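Exotoxin type A (Streptococcus pyogenes phage T12, PDB 1FNU) is a phage-encoded superantigen exotoxin, the scarlet fever or erythrogenic toxin, that probably contributes to the virulence of its streptococcal host. Local coordinates at residues L159-I172 / K179-E191. Sequence-based numbering, arbitrary orientation.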
ATOM      1  N   LEU A 159      14.773  23.662  16.671  1.00 22.71           N
ATOM      2  CA  LEU A 159      15.474  22.634  15.889  1.00 22.23           C
ATOM      3  C   LEU A 159      14.639  22.252  14.669  1.00 21.96           C
ATOM      4  O   LEU A 159      15.180  22.036  13.597  1.00 21.95           O
ATOM      5  CB  LEU A 159      15.779  21.371  16.752  1.00 21.92           C
ATOM      6  CG  LEU A 159      16.280  20.126  16.006  1.00 21.73           C
ATOM      7  CD1 LEU A 159      17.436  20.478  15.130  1.00 21.41           C
ATOM      8  CD2 LEU A 159      16.698  19.016  16.966  1.00 21.39           C
ATOM      9  N   TYR A 160      13.346  22.092  14.872  1.00 21.74           N
ATOM     10  CA  TYR A 160      12.427  21.764  13.766  1.00 21.71           C
ATOM     11  C   TYR A 160      11.202  22.710  13.853  1.00 21.65           C
ATOM     12  O   TYR A 160      10.870  23.253  14.952  1.00 21.59           O
ATOM     13  CB  TYR A 160      11.944  20.275  13.840  1.00 21.44           C
ATOM     14  CG  TYR A 160      13.016  19.170  13.807  1.00 21.26           C
ATOM     15  CD1 TYR A 160      13.910  19.043  12.750  1.00 21.10           C
ATOM     16  CD2 TYR A 160      13.150  18.251  14.865  1.00 21.15           C
ATOM     17  CE1 TYR A 160      14.887  18.065  12.735  1.00 20.89           C
ATOM     18  CE2 TYR A 160      14.151  17.245  14.843  1.00 20.97           C
ATOM     19  CZ  TYR A 160      15.011  17.156  13.775  1.00 20.90           C
ATOM     20  OH  TYR A 160      15.989  16.194  13.713  1.00 20.68           O
ATOM     21  N   THR A 161      10.551  22.961  12.715  1.00 21.80           N
ATOM     22  CA  THR A 161       9.328  23.741  12.741  1.00 21.77           C
ATOM     23  C   THR A 161       8.446  23.115  11.657  1.00 21.97           C
ATOM     24  O   THR A 161       8.877  22.287  10.915  1.00 21.93           O
ATOM     25  CB  THR A 161       9.487  25.259  12.332  1.00 21.70           C
ATOM     26  OG1 THR A 161       9.739  25.316  10.945  1.00 21.24           O
ATOM     27  CG2 THR A 161      10.676  26.023  13.058  1.00 21.49           C
ATOM     28  N   ASN A 162       7.205  23.548  11.570  1.00 22.38           N
ATOM     29  CA  ASN A 162       6.356  23.090  10.494  1.00 22.78           C
ATOM     30  C   ASN A 162       6.896  23.996   9.329  1.00 23.06           C
ATOM     31  O   ASN A 162       6.284  24.980   8.932  1.00 23.16           O
ATOM     32  CB  ASN A 162       4.895  23.399  10.818  1.00 22.80           C
ATOM     33  CG  ASN A 162       3.967  22.901   9.746  1.00 22.80           C
ATOM     34  OD1 ASN A 162       4.371  22.138   8.893  1.00 22.95           O
ATOM     35  ND2 ASN A 162       2.711  23.319   9.793  1.00 22.89           N
ATOM     36  N   GLY A 163       8.048  23.628   8.798  1.00 23.38           N
ATOM     37  CA  GLY A 163       8.719  24.437   7.803  1.00 23.71           C
ATOM     38  C   GLY A 163      10.218  24.213   7.926  1.00 23.95           C
ATOM     39  O   GLY A 163      10.608  23.131   8.343  1.00 23.95           O
ATOM     40  N   PRO A 164      11.111  25.198   7.698  1.00 24.20           N
ATOM     41  CA  PRO A 164      12.488  24.752   7.824  1.00 24.35           C
ATOM     42  C   PRO A 164      13.010  24.888   9.229  1.00 24.52           C
ATOM     43  O   PRO A 164      12.286  25.328  10.115  1.00 24.40           O
ATOM     44  CB  PRO A 164      13.196  25.597   6.789  1.00 24.39           C
ATOM     45  CG  PRO A 164      12.492  26.929   6.925  1.00 24.42           C
ATOM     46  CD  PRO A 164      11.123  26.656   7.598  1.00 24.27           C
ATOM     47  N   SER A 165      14.230  24.421   9.433  1.00 24.82           N
ATOM     48  CA  SER A 165      14.867  24.453  10.757  1.00 25.15           C
ATOM     49  C   SER A 165      15.762  25.661  10.852  1.00 25.50           C
ATOM     50  O   SER A 165      16.207  26.131   9.852  1.00 25.56           O
ATOM     51  CB  SER A 165      15.769  23.216  10.930  1.00 25.25           C
ATOM     52  OG  SER A 165      16.688  23.346  12.036  1.00 25.39           O
ATOM     53  N   LYS A 166      16.043  26.163  12.057  1.00 25.92           N
ATOM     54  CA  LYS A 166      17.004  27.287  12.206  1.00 26.35           C
ATOM     55  C   LYS A 166      18.458  26.776  11.896  1.00 26.40           C
ATOM     56  O   LYS A 166      19.381  27.565  11.552  1.00 26.60           O
ATOM     57  CB  LYS A 166      16.900  27.831  13.663  1.00 26.53           C
ATOM     58  CG  LYS A 166      17.854  28.935  14.036  1.00 26.91           C
ATOM     59  CD  LYS A 166      17.378  29.436  15.377  1.00 27.21           C
ATOM     60  CE  LYS A 166      18.469  30.115  16.217  1.00 27.23           C
ATOM     61  NZ  LYS A 166      17.742  30.787  17.334  1.00 27.54           N
ATOM     62  N   TYR A 167      18.663  25.459  11.958  1.00 26.30           N
ATOM     63  CA  TYR A 167      19.986  24.872  11.735  1.00 26.22           C
ATOM     64  C   TYR A 167      20.182  24.241  10.374  1.00 26.21           C
ATOM     65  O   TYR A 167      19.247  23.690   9.803  1.00 26.35           O
ATOM     66  CB  TYR A 167      20.266  23.844  12.835  1.00 26.16           C
ATOM     67  CG  TYR A 167      20.111  24.495  14.172  1.00 26.22           C
ATOM     68  CD1 TYR A 167      20.973  25.518  14.564  1.00 26.28           C
ATOM     69  CD2 TYR A 167      18.980  24.260  14.952  1.00 26.35           C
ATOM     70  CE1 TYR A 167      20.700  26.315  15.705  1.00 26.28           C
ATOM     71  CE2 TYR A 167      18.685  25.059  16.101  1.00 26.24           C
ATOM     72  CZ  TYR A 167      19.560  26.074  16.433  1.00 26.27           C
ATOM     73  OH  TYR A 167      19.238  26.910  17.433  1.00 26.48           O
ATOM     74  N   GLU A 168      21.407  24.315   9.868  1.00 26.09           N
ATOM     75  CA  GLU A 168      21.741  23.745   8.572  1.00 25.92           C
ATOM     76  C   GLU A 168      22.143  22.285   8.760  1.00 25.83           C
ATOM     77  O   GLU A 168      21.773  21.423   7.990  1.00 25.48           O
ATOM     78  CB  GLU A 168      22.887  24.576   7.940  1.00 26.06           C
ATOM     79  CG  GLU A 168      23.327  24.140   6.547  1.00 26.32           C
ATOM     80  CD  GLU A 168      22.245  24.274   5.485  1.00 26.54           C
ATOM     81  OE1 GLU A 168      21.081  24.677   5.754  1.00 26.62           O
ATOM     82  OE2 GLU A 168      22.564  23.954   4.330  1.00 26.89           O
ATOM     83  N   THR A 169      22.935  22.011   9.791  1.00 25.73           N
ATOM     84  CA  THR A 169      23.300  20.637   9.989  1.00 25.73           C
ATOM     85  C   THR A 169      23.182  20.369  11.463  1.00 25.76           C
ATOM     86  O   THR A 169      23.156  21.300  12.262  1.00 25.57           O
ATOM     87  CB  THR A 169      24.675  20.302   9.472  1.00 25.65           C
ATOM     88  OG1 THR A 169      25.668  21.029  10.183  1.00 25.63           O
ATOM     89  CG2 THR A 169      24.785  20.593   8.009  1.00 25.80           C
ATOM     90  N   GLY A 170      22.996  19.093  11.804  1.00 25.95           N
ATOM     91  CA  GLY A 170      22.858  18.719  13.202  1.00 26.25           C
ATOM     92  C   GLY A 170      23.063  17.237  13.444  1.00 26.44           C
ATOM     93  O   GLY A 170      22.698  16.433  12.603  1.00 26.57           O
ATOM     94  N   TYR A 171      23.713  16.853  14.536  1.00 26.59           N
ATOM     95  CA  TYR A 171      23.888  15.454  14.846  1.00 26.78           C
ATOM     96  C   TYR A 171      24.024  15.342  16.347  1.00 26.85           C
ATOM     97  O   TYR A 171      24.267  16.344  17.074  1.00 26.76           O
ATOM     98  CB  TYR A 171      25.034  14.794  14.070  1.00 27.07           C
ATOM     99  CG  TYR A 171      26.458  15.155  14.442  1.00 27.58           C
ATOM    100  CD1 TYR A 171      27.140  14.476  15.449  1.00 27.69           C
ATOM    101  CD2 TYR A 171      27.118  16.211  13.781  1.00 27.73           C
ATOM    102  CE1 TYR A 171      28.500  14.852  15.789  1.00 27.96           C
ATOM    103  CE2 TYR A 171      28.428  16.570  14.101  1.00 27.83           C
ATOM    104  CZ  TYR A 171      29.112  15.895  15.078  1.00 27.96           C
ATOM    105  OH  TYR A 171      30.450  16.189  15.217  1.00 28.22           O
ATOM    106  N   ILE A 172      23.719  14.151  16.834  1.00 26.91           N
ATOM    107  CA  ILE A 172      23.775  13.906  18.272  1.00 27.10           C
ATOM    108  C   ILE A 172      24.740  12.732  18.379  1.00 27.40           C
ATOM    109  O   ILE A 172      24.683  11.789  17.564  1.00 27.31           O
ATOM    110  CB  ILE A 172      22.404  13.562  18.813  1.00 26.80           C
ATOM    111  CG1 ILE A 172      22.501  13.321  20.323  1.00 26.77           C
ATOM    112  CG2 ILE A 172      21.847  12.350  18.062  1.00 26.70           C
ATOM    113  CD1 ILE A 172      21.177  13.160  20.980  1.00 26.64           C
ATOM    114  N   LYS A 179      32.748   0.742  24.961  1.00 34.89           N
ATOM    115  CA  LYS A 179      32.928   0.785  23.522  1.00 34.75           C
ATOM    116  C   LYS A 179      32.475   1.952  22.676  1.00 34.33           C
ATOM    117  O   LYS A 179      32.110   3.015  23.153  1.00 34.39           O
ATOM    118  CB  LYS A 179      32.557  -0.551  22.840  1.00 35.05           C
ATOM    119  CG  LYS A 179      33.861  -1.505  22.777  1.00 35.57           C
ATOM    120  CD  LYS A 179      34.195  -2.097  21.373  1.00 35.90           C
ATOM    121  CE  LYS A 179      34.357  -1.027  20.280  1.00 36.21           C
ATOM    122  NZ  LYS A 179      34.946  -1.769  19.089  1.00 36.47           N
ATOM    123  N   GLU A 180      32.661   1.731  21.395  1.00 33.86           N
ATOM    124  CA  GLU A 180      32.463   2.702  20.372  1.00 33.41           C
ATOM    125  C   GLU A 180      31.337   3.806  20.548  1.00 32.75           C
ATOM    126  O   GLU A 180      30.181   3.525  20.928  1.00 32.68           O
ATOM    127  CB  GLU A 180      32.372   1.860  19.095  1.00 33.85           C
ATOM    128  CG  GLU A 180      32.232   2.545  17.770  1.00 34.47           C
ATOM    129  CD  GLU A 180      32.875   1.692  16.662  1.00 34.84           C
ATOM    130  OE1 GLU A 180      32.603   0.467  16.706  1.00 35.08           O
ATOM    131  OE2 GLU A 180      33.650   2.221  15.769  1.00 34.98           O
ATOM    132  N   SER A 181      31.730   5.066  20.336  1.00 31.85           N
ATOM    133  CA  SER A 181      30.784   6.196  20.398  1.00 31.00           C
ATOM    134  C   SER A 181      29.962   6.059  19.063  1.00 30.28           C
ATOM    135  O   SER A 181      30.368   5.301  18.158  1.00 30.32           O
ATOM    136  CB  SER A 181      31.574   7.524  20.401  1.00 31.04           C
ATOM    137  OG  SER A 181      32.266   7.690  19.135  1.00 31.16           O
ATOM    138  N   PHE A 182      28.799   6.721  18.956  1.00 29.42           N
ATOM    139  CA  PHE A 182      28.024   6.691  17.697  1.00 28.36           C
ATOM    140  C   PHE A 182      27.172   7.959  17.514  1.00 27.74           C
ATOM    141  O   PHE A 182      27.003   8.776  18.444  1.00 27.57           O
ATOM    142  CB  PHE A 182      27.169   5.373  17.548  1.00 28.32           C
ATOM    143  CG  PHE A 182      26.232   5.110  18.683  1.00 28.27           C
ATOM    144  CD1 PHE A 182      24.972   5.660  18.720  1.00 28.24           C
ATOM    145  CD2 PHE A 182      26.669   4.403  19.786  1.00 28.35           C
ATOM    146  CE1 PHE A 182      24.157   5.525  19.842  1.00 28.27           C
ATOM    147  CE2 PHE A 182      25.871   4.249  20.947  1.00 28.30           C
ATOM    148  CZ  PHE A 182      24.610   4.814  20.979  1.00 28.37           C
ATOM    149  N   TRP A 183      26.617   8.160  16.327  1.00 26.83           N
ATOM    150  CA  TRP A 183      25.886   9.384  16.234  1.00 26.13           C
ATOM    151  C   TRP A 183      24.754   9.235  15.261  1.00 25.44           C
ATOM    152  O   TRP A 183      24.738   8.255  14.513  1.00 25.36           O
ATOM    153  CB  TRP A 183      26.824  10.551  15.846  1.00 26.22           C
ATOM    154  CG  TRP A 183      27.582  10.299  14.631  1.00 26.24           C
ATOM    155  CD1 TRP A 183      28.841   9.777  14.520  1.00 26.36           C
ATOM    156  CD2 TRP A 183      27.129  10.545  13.295  1.00 26.37           C
ATOM    157  NE1 TRP A 183      29.207   9.692  13.186  1.00 26.29           N
ATOM    158  CE2 TRP A 183      28.167  10.156  12.417  1.00 26.30           C
ATOM    159  CE3 TRP A 183      25.937  11.065  12.749  1.00 26.29           C
ATOM    160  CZ2 TRP A 183      28.052  10.265  11.009  1.00 26.38           C
ATOM    161  CZ3 TRP A 183      25.826  11.174  11.334  1.00 26.40           C
ATOM    162  CH2 TRP A 183      26.877  10.777  10.491  1.00 26.30           C
ATOM    163  N   PHE A 184      23.778  10.147  15.356  1.00 24.59           N
ATOM    164  CA  PHE A 184      22.608  10.141  14.468  1.00 23.73           C
ATOM    165  C   PHE A 184      22.522  11.536  13.808  1.00 23.32           C
ATOM    166  O   PHE A 184      22.675  12.557  14.496  1.00 23.23           O
ATOM    167  CB  PHE A 184      21.288   9.949  15.249  1.00 23.32           C
ATOM    168  CG  PHE A 184      21.206   8.693  16.075  1.00 22.84           C
ATOM    169  CD1 PHE A 184      21.726   7.521  15.639  1.00 22.43           C
ATOM    170  CD2 PHE A 184      20.544   8.716  17.296  1.00 22.74           C
ATOM    171  CE1 PHE A 184      21.599   6.367  16.424  1.00 22.39           C
ATOM    172  CE2 PHE A 184      20.422   7.524  18.070  1.00 22.59           C
ATOM    173  CZ  PHE A 184      20.953   6.397  17.610  1.00 22.40           C
ATOM    174  N   ASP A 185      22.277  11.564  12.489  1.00 22.82           N
ATOM    175  CA  ASP A 185      22.067  12.807  11.726  1.00 22.28           C
ATOM    176  C   ASP A 185      20.655  13.376  12.031  1.00 21.97           C
ATOM    177  O   ASP A 185      19.656  12.663  11.854  1.00 21.88           O
ATOM    178  CB  ASP A 185      22.160  12.511  10.240  1.00 22.36           C
ATOM    179  CG  ASP A 185      22.416  13.732   9.456  1.00 22.37           C
ATOM    180  OD1 ASP A 185      21.850  14.782   9.881  1.00 22.52           O
ATOM    181  OD2 ASP A 185      23.154  13.657   8.451  1.00 22.41           O
ATOM    182  N   PHE A 186      20.557  14.608  12.519  1.00 21.61           N
ATOM    183  CA  PHE A 186      19.256  15.194  12.787  1.00 21.32           C
ATOM    184  C   PHE A 186      18.436  15.385  11.512  1.00 21.02           C
ATOM    185  O   PHE A 186      17.242  15.584  11.584  1.00 20.97           O
ATOM    186  CB  PHE A 186      19.338  16.547  13.502  1.00 21.37           C
ATOM    187  CG  PHE A 186      19.702  16.473  14.990  1.00 21.59           C
ATOM    188  CD1 PHE A 186      19.640  15.284  15.696  1.00 21.68           C
ATOM    189  CD2 PHE A 186      19.978  17.640  15.696  1.00 21.72           C
ATOM    190  CE1 PHE A 186      19.827  15.222  17.076  1.00 21.61           C
ATOM    191  CE2 PHE A 186      20.174  17.610  17.120  1.00 21.90           C
ATOM    192  CZ  PHE A 186      20.095  16.375  17.807  1.00 21.73           C
ATOM    193  N   PHE A 187      19.087  15.321  10.359  1.00 20.78           N
ATOM    194  CA  PHE A 187      18.406  15.560   9.104  1.00 20.67           C
ATOM    195  C   PHE A 187      18.455  14.404   8.115  1.00 20.52           C
ATOM    196  O   PHE A 187      19.468  13.731   7.969  1.00 20.61           O
ATOM    197  CB  PHE A 187      18.979  16.849   8.447  1.00 20.52           C
ATOM    198  CG  PHE A 187      18.796  18.069   9.281  1.00 20.58           C
ATOM    199  CD1 PHE A 187      17.528  18.580   9.525  1.00 20.59           C
ATOM    200  CD2 PHE A 187      19.863  18.676   9.881  1.00 20.60           C
ATOM    201  CE1 PHE A 187      17.307  19.702  10.393  1.00 20.71           C
ATOM    202  CE2 PHE A 187      19.665  19.818  10.766  1.00 20.70           C
ATOM    203  CZ  PHE A 187      18.391  20.312  11.015  1.00 20.66           C
ATOM    204  N   PRO A 188      17.331  14.177   7.391  1.00 20.40           N
ATOM    205  CA  PRO A 188      17.174  13.131   6.394  1.00 20.22           C
ATOM    206  C   PRO A 188      17.800  13.534   5.054  1.00 20.20           C
ATOM    207  O   PRO A 188      18.206  14.689   4.884  1.00 20.04           O
ATOM    208  CB  PRO A 188      15.639  13.060   6.244  1.00 20.25           C
ATOM    209  CG  PRO A 188      15.271  14.505   6.253  1.00 20.07           C
ATOM    210  CD  PRO A 188      16.040  14.892   7.567  1.00 20.29           C
ATOM    211  N   GLU A 189      17.825  12.589   4.091  1.00 20.21           N
ATOM    212  CA  GLU A 189      18.240  12.910   2.724  1.00 20.23           C
ATOM    213  C   GLU A 189      17.111  13.862   2.169  1.00 20.04           C
ATOM    214  O   GLU A 189      16.006  13.967   2.763  1.00 19.90           O
ATOM    215  CB  GLU A 189      18.412  11.665   1.838  1.00 20.71           C
ATOM    216  CG  GLU A 189      17.269  10.741   1.799  1.00 21.35           C
ATOM    217  CD  GLU A 189      17.456   9.651   0.770  1.00 21.81           C
ATOM    218  OE1 GLU A 189      18.618   9.361   0.344  1.00 21.79           O
ATOM    219  OE2 GLU A 189      16.405   9.095   0.383  1.00 22.43           O
ATOM    220  N   PRO A 190      17.362  14.543   1.018  1.00 19.77           N
ATOM    221  CA  PRO A 190      16.388  15.480   0.457  1.00 19.62           C
ATOM    222  C   PRO A 190      14.960  15.000   0.246  1.00 19.42           C
ATOM    223  O   PRO A 190      14.035  15.644   0.697  1.00 19.51           O
ATOM    224  CB  PRO A 190      17.127  15.977  -0.798  1.00 19.74           C
ATOM    225  CG  PRO A 190      18.560  15.901  -0.392  1.00 19.73           C
ATOM    226  CD  PRO A 190      18.521  14.462   0.120  1.00 19.78           C
ATOM    227  N   GLU A 191      14.782  13.881  -0.447  1.00 19.27           N
ATOM    228  CA  GLU A 191      13.465  13.300  -0.634  1.00 19.07           C
ATOM    229  C   GLU A 191      13.544  11.995   0.181  1.00 18.39           C
ATOM    230  O   GLU A 191      14.354  11.066  -0.096  1.00 18.22           O
ATOM    231  CB  GLU A 191      13.205  13.058  -2.115  1.00 19.78           C
ATOM    232  CG  GLU A 191      13.253  14.373  -2.872  1.00 20.95           C
ATOM    233  CD  GLU A 191      14.335  14.332  -3.975  1.00 22.04           C
ATOM    234  OE1 GLU A 191      14.121  13.617  -5.061  1.00 22.13           O
ATOM    235  OE2 GLU A 191      15.439  14.978  -3.724  1.00 22.70           O
TER
HETATM  236  O   HOH W   1      23.108  17.366   9.700  1.00 18.61           O
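Phe186 and Phe187 fill two hollows walled by residues 159-172, at the foot of an antiparallel beta hairpin in the beta-grasp domain of this superantigen. Strand 182-185 lies at the border of the sheet beside 169-176, and Ile172 and Phe184 form a hydrogen-bonded pair, with Phe184 N 2.9 Å from Ile172 O. Past the last strand residue, Phe186 N still donates to Gly170 O, carrying the ladder one residue beyond the strand. Gly170 has no side chain, and the Phe186 ring packs close against its backbone, with Tyr171 N over one ring face. Leu159 CD2 reaches Phe186 CE2 at 3.8 Å; Ile172 CB meets CE1 of the same ring at 3.5 Å, the two side chains crossing at about a right angle. Leu218 of strand 212-219 and Arg150 of helix 142-157 also touch the Phe186 side chain.

The Phe187 ring enters the bend of the loop leading into strand 169-176. Thr169 C and Gly170 N lie at its rim, near the ring plane, as does Ser165 OG, 3.6 Å from CZ. Tyr160 CE1 approaches CE1 of Phe187, the two ring planes nearly perpendicular (85°). Asp185 helps set this turn: OD1 accepts from Phe187 N, an Asx turn, and a water that accepts from Gly170 N lies 2.9 Å from Asp185 OD1, to which it probably donates. On the sheet face of Tyr171 and Asp185, Tyr171 CD1 rests 4.0 Å from Trp183 CB. With CG anti to its carbonyl carbon (chi1 -58°), Tyr160 extends its ring past Phe187, and its OH donates to Phe186 O at 2.5 Å, in the carbonyl plane and on a lone pair.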